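Local coordinates for putative uncharacterized protein (Chaetomium thermophilum, PDB 5IJP) that binds inositol hexakisphosphate through its SPX domain and, as the Vtc4 protein, probably acts as an inositol polyphosphate sensor in phosphate homeostasis, at residues Leu116-Asp119 against Leu120-Ile123; Val86-Arg89 against Glu90-Val94; Phe169-Glu172 against Asn173-Ser177. All blocks are in the same frame, centred on the assembly; numbering follows the deposited sequence.

Interaction 1 (Leu116-Asp119 against Leu120-Ile123); sequences LEED and LSDI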
loop_
_atom_site.group_PDB
_atom_site.type_symbol
_atom_site.label_atom_id
_atom_site.label_comp_id
_atom_site.label_asym_id
_atom_site.label_seq_id
_atom_site.Cartn_x
_atom_site.Cartn_y
_atom_site.Cartn_z
ATOM N N LEU A 116 -6.497 -22.052 16.494
ATOM C CA LEU A 116 -6.527 -20.600 16.667
ATOM C C LEU A 116 -5.165 -19.966 16.404
ATOM O O LEU A 116 -5.111 -18.895 15.801
ATOM C CB LEU A 116 -7.043 -20.211 18.063
ATOM C CG LEU A 116 -8.550 -20.353 18.302
ATOM C CD1 LEU A 116 -8.866 -20.359 19.783
ATOM C CD2 LEU A 116 -9.332 -19.245 17.610
ATOM N N GLU A 117 -4.068 -20.630 16.836
ATOM C CA GLU A 117 -2.696 -20.152 16.640
ATOM C C GLU A 117 -2.351 -20.050 15.152
ATOM O O GLU A 117 -1.761 -19.053 14.739
ATOM C CB GLU A 117 -1.685 -21.044 17.377
ATOM C CG GLU A 117 -0.427 -20.305 17.801
ATOM C CD GLU A 117 0.656 -21.163 18.426
ATOM O OE1 GLU A 117 0.368 -21.862 19.425
ATOM O OE2 GLU A 117 1.809 -21.102 17.941
ATOM N N GLU A 118 -2.748 -21.063 14.350
ATOM C CA GLU A 118 -2.519 -21.093 12.904
ATOM C C GLU A 118 -3.386 -20.075 12.163
ATOM O O GLU A 118 -2.931 -19.500 11.171
ATOM C CB GLU A 118 -2.733 -22.504 12.334
ATOM C CG GLU A 118 -1.441 -23.271 12.097
ATOM C CD GLU A 118 -0.528 -22.699 11.027
ATOM O OE1 GLU A 118 -0.911 -22.731 9.835
ATOM O OE2 GLU A 118 0.574 -22.221 11.383
ATOM N N ASP A 119 -4.625 -19.848 12.645
ATOM C CA ASP A 119 -5.561 -18.891 12.054
ATOM C C ASP A 119 -5.119 -17.449 12.298
ATOM O O ASP A 119 -5.144 -16.648 11.365
ATOM C CB ASP A 119 -6.997 -19.117 12.567
ATOM C CG ASP A 119 -7.709 -20.347 12.024
ATOM O OD1 ASP A 119 -7.186 -20.972 11.071
ATOM O OD2 ASP A 119 -8.793 -20.682 12.547
ATOM N N LEU A 120 -4.697 -17.131 13.542
ATOM C CA LEU A 120 -4.234 -15.795 13.933
ATOM C C LEU A 120 -2.897 -15.412 13.289
ATOM O O LEU A 120 -2.721 -14.247 12.928
ATOM C CB LEU A 120 -4.176 -15.637 15.463
ATOM C CG LEU A 120 -5.523 -15.552 16.195
ATOM C CD1 LEU A 120 -5.401 -16.050 17.614
ATOM C CD2 LEU A 120 -6.083 -14.138 16.187
ATOM N N SER A 121 -1.970 -16.388 13.127
ATOM C CA SER A 121 -0.659 -16.173 12.499
ATOM C C SER A 121 -0.786 -15.856 11.007
ATOM O O SER A 121 0.045 -15.124 10.467
ATOM C CB SER A 121 0.252 -17.380 12.706
ATOM O OG SER A 121 -0.309 -18.561 12.158
ATOM N N ASP A 122 -1.833 -16.403 10.351
ATOM C CA ASP A 122 -2.143 -16.178 8.939
ATOM C C ASP A 122 -2.576 -14.726 8.723
ATOM O O ASP A 122 -2.246 -14.142 7.690
ATOM C CB ASP A 122 -3.242 -17.142 8.470
ATOM C CG ASP A 122 -3.426 -17.175 6.967
ATOM O OD1 ASP A 122 -4.353 -16.501 6.470
ATOM O OD2 ASP A 122 -2.647 -17.878 6.290
ATOM N N ILE A 123 -3.297 -14.144 9.708
ATOM C CA ILE A 123 -3.751 -12.749 9.675
ATOM C C ILE A 123 -2.535 -11.821 9.844
ATOM O O ILE A 123 -2.443 -10.825 9.127
ATOM C CB ILE A 123 -4.900 -12.456 10.691
ATOM C CG1 ILE A 123 -6.033 -13.504 10.585
ATOM C CG2 ILE A 123 -5.463 -11.037 10.502
ATOM C CD1 ILE A 123 -6.850 -13.723 11.878
#
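Ser121 turns its hydroxyl back over the preceding helical turn, where OG lies close to two carbonyls, 3.0 Å from Glu117 O and equally 3.0 Å from Glu118 O. The placement follows from chi1 of 59°, which sets OG between the backbone N and the carbonyl carbon. Glu117 O is also the acceptor of the main-chain bond from Ser121 N, at 3.1 Å, with the donor tilted 32° from the carbonyl plane. The next bond of the helix, from Asp122 N to Glu118 O, is weak at 3.4 Å. One residue before the serine, Leu120 lies alongside the preceding turn: its CD1 rests 3.4 Å from Leu116 O, while its approach to Leu116 CB is a looser apolar contact. Ile123 repeats this placement one turn on, with CG1 anti to the carbonyl carbon and 3.4 Å from Asp119 O. Leu116 and Ile123 face helix 52-97, and Leu120 sits between two helices, touching Ser87 and Val91 of helix 52-97 as well as Leu181 and Val188 of helix 171-190. The polar edge is tied in as well, since Asp122 OD1 forms a salt bridge with Arg83. Apolar side chains turned inward and acidic ones mostly outward make this an amphipathic stretch of about two turns of helix 110-151, characteristic of the long helical bundle of SPX domains.

Interaction 2 (Val86-Arg89 against Glu90-Val94); sequences VSER and EVQDV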
loop_
_atom_site.group_PDB
_atom_site.type_symbol
_atom_site.label_atom_id
_atom_site.label_comp_id
_atom_site.label_asym_id
_atom_site.label_seq_id
_atom_site.Cartn_x
_atom_site.Cartn_y
_atom_site.Cartn_z
ATOM N N VAL A 86 -13.859 -11.775 13.935
ATOM C CA VAL A 86 -14.397 -13.138 14.039
ATOM C C VAL A 86 -13.468 -14.044 14.861
ATOM O O VAL A 86 -13.959 -14.904 15.590
ATOM C CB VAL A 86 -14.811 -13.787 12.686
ATOM C CG1 VAL A 86 -16.023 -13.083 12.083
ATOM C CG2 VAL A 86 -13.656 -13.843 11.687
ATOM N N SER A 87 -12.138 -13.834 14.762
ATOM C CA SER A 87 -11.137 -14.605 15.505
ATOM C C SER A 87 -11.093 -14.201 16.979
ATOM O O SER A 87 -10.860 -15.059 17.829
ATOM C CB SER A 87 -9.758 -14.459 14.872
ATOM O OG SER A 87 -9.747 -14.969 13.549
ATOM N N GLU A 88 -11.326 -12.900 17.277
ATOM C CA GLU A 88 -11.346 -12.333 18.632
ATOM C C GLU A 88 -12.472 -12.963 19.453
ATOM O O GLU A 88 -12.258 -13.276 20.624
ATOM C CB GLU A 88 -11.500 -10.803 18.583
ATOM C CG GLU A 88 -11.032 -10.091 19.841
ATOM C CD GLU A 88 -11.110 -8.575 19.818
ATOM O OE1 GLU A 88 -10.819 -7.972 18.760
ATOM O OE2 GLU A 88 -11.422 -7.988 20.879
ATOM N N ARG A 89 -13.653 -13.168 18.827
ATOM C CA ARG A 89 -14.824 -13.804 19.435
ATOM C C ARG A 89 -14.506 -15.278 19.728
ATOM O O ARG A 89 -14.822 -15.760 20.815
ATOM C CB ARG A 89 -16.052 -13.674 18.509
ATOM C CG ARG A 89 -17.349 -14.224 19.098
ATOM C CD ARG A 89 -18.482 -14.207 18.091
ATOM N NE ARG A 89 -19.527 -15.176 18.429
ATOM C CZ ARG A 89 -20.586 -14.914 19.190
ATOM N NH1 ARG A 89 -20.755 -13.705 19.713
ATOM N NH2 ARG A 89 -21.481 -15.861 19.440
ATOM N N GLU A 90 -13.850 -15.968 18.767
ATOM C CA GLU A 90 -13.437 -17.374 18.861
ATOM C C GLU A 90 -12.462 -17.614 20.015
ATOM O O GLU A 90 -12.555 -18.647 20.674
ATOM C CB GLU A 90 -12.826 -17.858 17.537
ATOM C CG GLU A 90 -13.846 -18.157 16.451
ATOM C CD GLU A 90 -13.255 -18.622 15.133
ATOM O OE1 GLU A 90 -12.467 -17.861 14.527
ATOM O OE2 GLU A 90 -13.608 -19.739 14.690
ATOM N N VAL A 91 -11.534 -16.663 20.258
ATOM C CA VAL A 91 -10.551 -16.735 21.347
ATOM C C VAL A 91 -11.263 -16.457 22.684
ATOM O O VAL A 91 -11.004 -17.157 23.665
ATOM C CB VAL A 91 -9.321 -15.807 21.101
ATOM C CG1 VAL A 91 -8.390 -15.759 22.313
ATOM C CG2 VAL A 91 -8.543 -16.240 19.862
ATOM N N GLN A 92 -12.179 -15.460 22.699
ATOM C CA GLN A 92 -12.965 -15.054 23.868
ATOM C C GLN A 92 -13.795 -16.193 24.466
ATOM O O GLN A 92 -13.747 -16.394 25.680
ATOM C CB GLN A 92 -13.842 -13.832 23.550
ATOM C CG GLN A 92 -13.120 -12.502 23.765
ATOM C CD GLN A 92 -13.771 -11.323 23.072
ATOM O OE1 GLN A 92 -14.984 -11.280 22.833
ATOM N NE2 GLN A 92 -12.969 -10.314 22.765
ATOM N N ASP A 93 -14.523 -16.956 23.620
ATOM C CA ASP A 93 -15.324 -18.091 24.087
ATOM C C ASP A 93 -14.467 -19.336 24.375
ATOM O O ASP A 93 -14.908 -20.205 25.126
ATOM C CB ASP A 93 -16.515 -18.408 23.156
ATOM C CG ASP A 93 -16.205 -18.560 21.679
ATOM O OD1 ASP A 93 -15.362 -19.414 21.332
ATOM O OD2 ASP A 93 -16.880 -17.897 20.862
ATOM N N VAL A 94 -13.243 -19.409 23.804
ATOM C CA VAL A 94 -12.305 -20.512 24.040
ATOM C C VAL A 94 -11.636 -20.327 25.400
ATOM O O VAL A 94 -11.537 -21.286 26.166
ATOM C CB VAL A 94 -11.263 -20.666 22.912
#
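An amphipathic stretch near the C-terminal end of helix 52-97, one of the long helices of the SPX bundle, brings Glu88 and Gln92 together four residues apart. Both chains are extended beyond CG and they cross obliquely, with carboxylate and amide planes 84° apart. Gln92 NE2 lies 3.5 Å from Glu88 CG and 3.4 Å from Glu88 OE2; the other carboxylate oxygen, OE1, is engaged in a salt bridge with Arg180 of helix 171-190. In the backbone, Gln92 N donates to Glu88 O at 3.0 Å. Arg89 and Asp93 are less intimately paired: Arg89 NE stands 4.5 Å from Asp93 OD2, which lies well out of the guanidinium plane, leaving attraction of charges without a directed N-H. Asp93 instead folds back, chi1 51°, and brings OD2 to 3.0 Å from Arg89 O; Asp93 N bonds to that same carbonyl. On the buried side, Val91 sets CG2 3.3 Å from Ser87 O and reaches Leu116 of helix 110-151 and Leu184 and Val188 of helix 171-190. Ser87 and Val91 buried, with Arg89, Glu90, Gln92 and Asp93 exposed, give the pattern of a helix in the SPX helical bundle.

Interaction 3 (Phe169-Glu172 against Asn173-Ser177); sequences FYKE and NYDAS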
loop_
_atom_site.group_PDB
_atom_site.type_symbol
_atom_site.label_atom_id
_atom_site.label_comp_id
_atom_site.label_asym_id
_atom_site.label_seq_id
_atom_site.Cartn_x
_atom_site.Cartn_y
_atom_site.Cartn_z
ATOM N N PHE A 169 -10.277 6.864 6.586
ATOM C CA PHE A 169 -11.256 6.653 7.661
ATOM C C PHE A 169 -11.045 5.370 8.480
ATOM O O PHE A 169 -11.237 5.393 9.697
ATOM C CB PHE A 169 -12.700 6.713 7.108
ATOM C CG PHE A 169 -13.176 5.488 6.356
ATOM C CD1 PHE A 169 -13.937 4.512 6.990
ATOM C CD2 PHE A 169 -12.854 5.305 5.016
ATOM C CE1 PHE A 169 -14.360 3.372 6.300
ATOM C CE2 PHE A 169 -13.280 4.166 4.326
ATOM C CZ PHE A 169 -14.027 3.207 4.975
ATOM N N TYR A 170 -10.682 4.260 7.812
ATOM C CA TYR A 170 -10.499 2.947 8.436
ATOM C C TYR A 170 -9.190 2.787 9.210
ATOM O O TYR A 170 -9.133 1.948 10.107
ATOM C CB TYR A 170 -10.652 1.818 7.392
ATOM C CG TYR A 170 -9.613 1.840 6.288
ATOM C CD1 TYR A 170 -8.405 1.162 6.427
ATOM C CD2 TYR A 170 -9.853 2.508 5.092
ATOM C CE1 TYR A 170 -7.442 1.187 5.420
ATOM C CE2 TYR A 170 -8.902 2.530 4.073
ATOM C CZ TYR A 170 -7.697 1.869 4.242
ATOM O OH TYR A 170 -6.757 1.883 3.239
ATOM N N LYS A 171 -8.143 3.562 8.847
ATOM C CA LYS A 171 -6.790 3.502 9.416
ATOM C C LYS A 171 -6.725 3.508 10.950
ATOM O O LYS A 171 -5.944 2.737 11.509
ATOM C CB LYS A 171 -5.893 4.613 8.840
ATOM C CG LYS A 171 -4.406 4.249 8.796
ATOM C CD LYS A 171 -4.065 3.281 7.659
ATOM C CE LYS A 171 -2.864 2.430 7.983
ATOM N NZ LYS A 171 -2.617 1.406 6.933
ATOM N N GLU A 172 -7.531 4.355 11.621
ATOM C CA GLU A 172 -7.561 4.447 13.086
ATOM C C GLU A 172 -8.108 3.158 13.721
ATOM O O GLU A 172 -7.536 2.672 14.699
ATOM C CB GLU A 172 -8.373 5.672 13.540
ATOM C CG GLU A 172 -8.089 6.099 14.971
ATOM C CD GLU A 172 -9.077 7.098 15.537
ATOM O OE1 GLU A 172 -8.700 8.282 15.695
ATOM O OE2 GLU A 172 -10.228 6.698 15.830
ATOM N N ASN A 173 -9.197 2.609 13.152
ATOM C CA ASN A 173 -9.842 1.380 13.624
ATOM C C ASN A 173 -9.035 0.134 13.247
ATOM O O ASN A 173 -9.059 -0.851 13.987
ATOM C CB ASN A 173 -11.277 1.278 13.096
ATOM C CG ASN A 173 -12.148 2.466 13.437
ATOM O OD1 ASN A 173 -12.387 3.350 12.605
ATOM N ND2 ASN A 173 -12.641 2.517 14.667
ATOM N N TYR A 174 -8.324 0.179 12.101
ATOM C CA TYR A 174 -7.490 -0.914 11.598
ATOM C C TYR A 174 -6.236 -1.104 12.451
ATOM O O TYR A 174 -5.889 -2.244 12.756
ATOM C CB TYR A 174 -7.127 -0.707 10.111
ATOM C CG TYR A 174 -6.158 -1.734 9.563
ATOM C CD1 TYR A 174 -6.581 -3.022 9.243
ATOM C CD2 TYR A 174 -4.818 -1.418 9.359
ATOM C CE1 TYR A 174 -5.690 -3.973 8.750
ATOM C CE2 TYR A 174 -3.918 -2.364 8.871
ATOM C CZ TYR A 174 -4.360 -3.639 8.564
ATOM O OH TYR A 174 -3.477 -4.574 8.079
ATOM N N ASP A 175 -5.553 0.004 12.819
ATOM C CA ASP A 175 -4.342 -0.022 13.646
ATOM C C ASP A 175 -4.614 -0.619 15.027
ATOM O O ASP A 175 -3.786 -1.380 15.528
ATOM C CB ASP A 175 -3.711 1.377 13.759
ATOM C CG ASP A 175 -3.048 1.891 12.491
ATOM O OD1 ASP A 175 -2.466 1.070 11.745
ATOM O OD2 ASP A 175 -3.068 3.120 12.270
ATOM N N ALA A 176 -5.792 -0.313 15.612
ATOM C CA ALA A 176 -6.241 -0.834 16.905
ATOM C C ALA A 176 -6.516 -2.340 16.815
ATOM O O ALA A 176 -6.243 -3.065 17.773
ATOM C CB ALA A 176 -7.492 -0.099 17.360
ATOM N N SER A 177 -7.037 -2.804 15.656
ATOM C CA SER A 177 -7.333 -4.212 15.375
ATOM C C SER A 177 -6.041 -5.036 15.287
ATOM O O SER A 177 -6.014 -6.167 15.774
ATOM C CB SER A 177 -8.138 -4.346 14.085
ATOM O OG SER A 177 -9.365 -3.638 14.156
#
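Tyr170 and Tyr174, one turn apart where the chain enters helix 171-190, the last helix of the SPX bundle, meet where CB of Tyr174 comes to the edge of the Tyr170 ring, near its plane, 4.3 Å from CD1. Their backbones are joined more firmly: Tyr174 N donates to Tyr170 O at 2.8 Å, the donor lying nearly along the C=O axis. In the next bond in sequence, Asp175 N approaches its acceptor, Lys171 O, further off-axis, the donor tilted 33° from the carbonyl plane. Close to that carbonyl sits the Asp175 carboxylate, whose OD2 is 3.0 Å from Lys171 O. The Lys171 chain bends at chi2, 76°, and carries CE to 4.0 Å from Asp175 OD1, although NZ stays 4.8 Å from that oxygen, so opposite charges are near without forming a salt bridge. The ammonium group also approaches the Tyr174 ring obliquely.

Around this first shell, neighbouring elements fix the two tyrosines. Tyr170 leans on Gln73 and Gln74 of helix 52-97, and Phe169 touches Gln74 as well. Tyr174 CG is anti to the backbone N, chi1 175°, which sends its ring into the interface, where it touches Ser81 of helix 52-97 and Val127 and Leu130 of helix 110-151. The aromatic residues thus dock the beginning of the final helix onto both long helices. Before the turn, Tyr170 CD2 lies 3.9 Å above the plane of the Phe169 ring, offset toward its rim. One turn further on, Asn173 O accepts from Ser177 N and, from the opposite face of its plane, from Ser177 OG at 2.8 Å.

How the interactions relate
Each interaction spans about two turns, with a buried side and an exposed one; interaction 3 covers the entry into helix 171-190. Interactions 1 and 2 lie on consecutive helices, 110-151 and 52-97, and touch directly: Leu116 CD2 packs 3.8 Å from Glu90 CB, and Ile123 CD1 meets Ser87 OG. Their centres are about 12 Å apart. Interaction 3 stands about 20 Å, centre to centre, from each and touches neither, but its helix packs on both their helices. Chemistry differs with place: aliphatic side chains fill the interface of interactions 1 and 2, tyrosine rings that of interaction 3. Interaction 2 has the most exposed residues and mixed charges, whereas the charged residues of interaction 1 are all acidic.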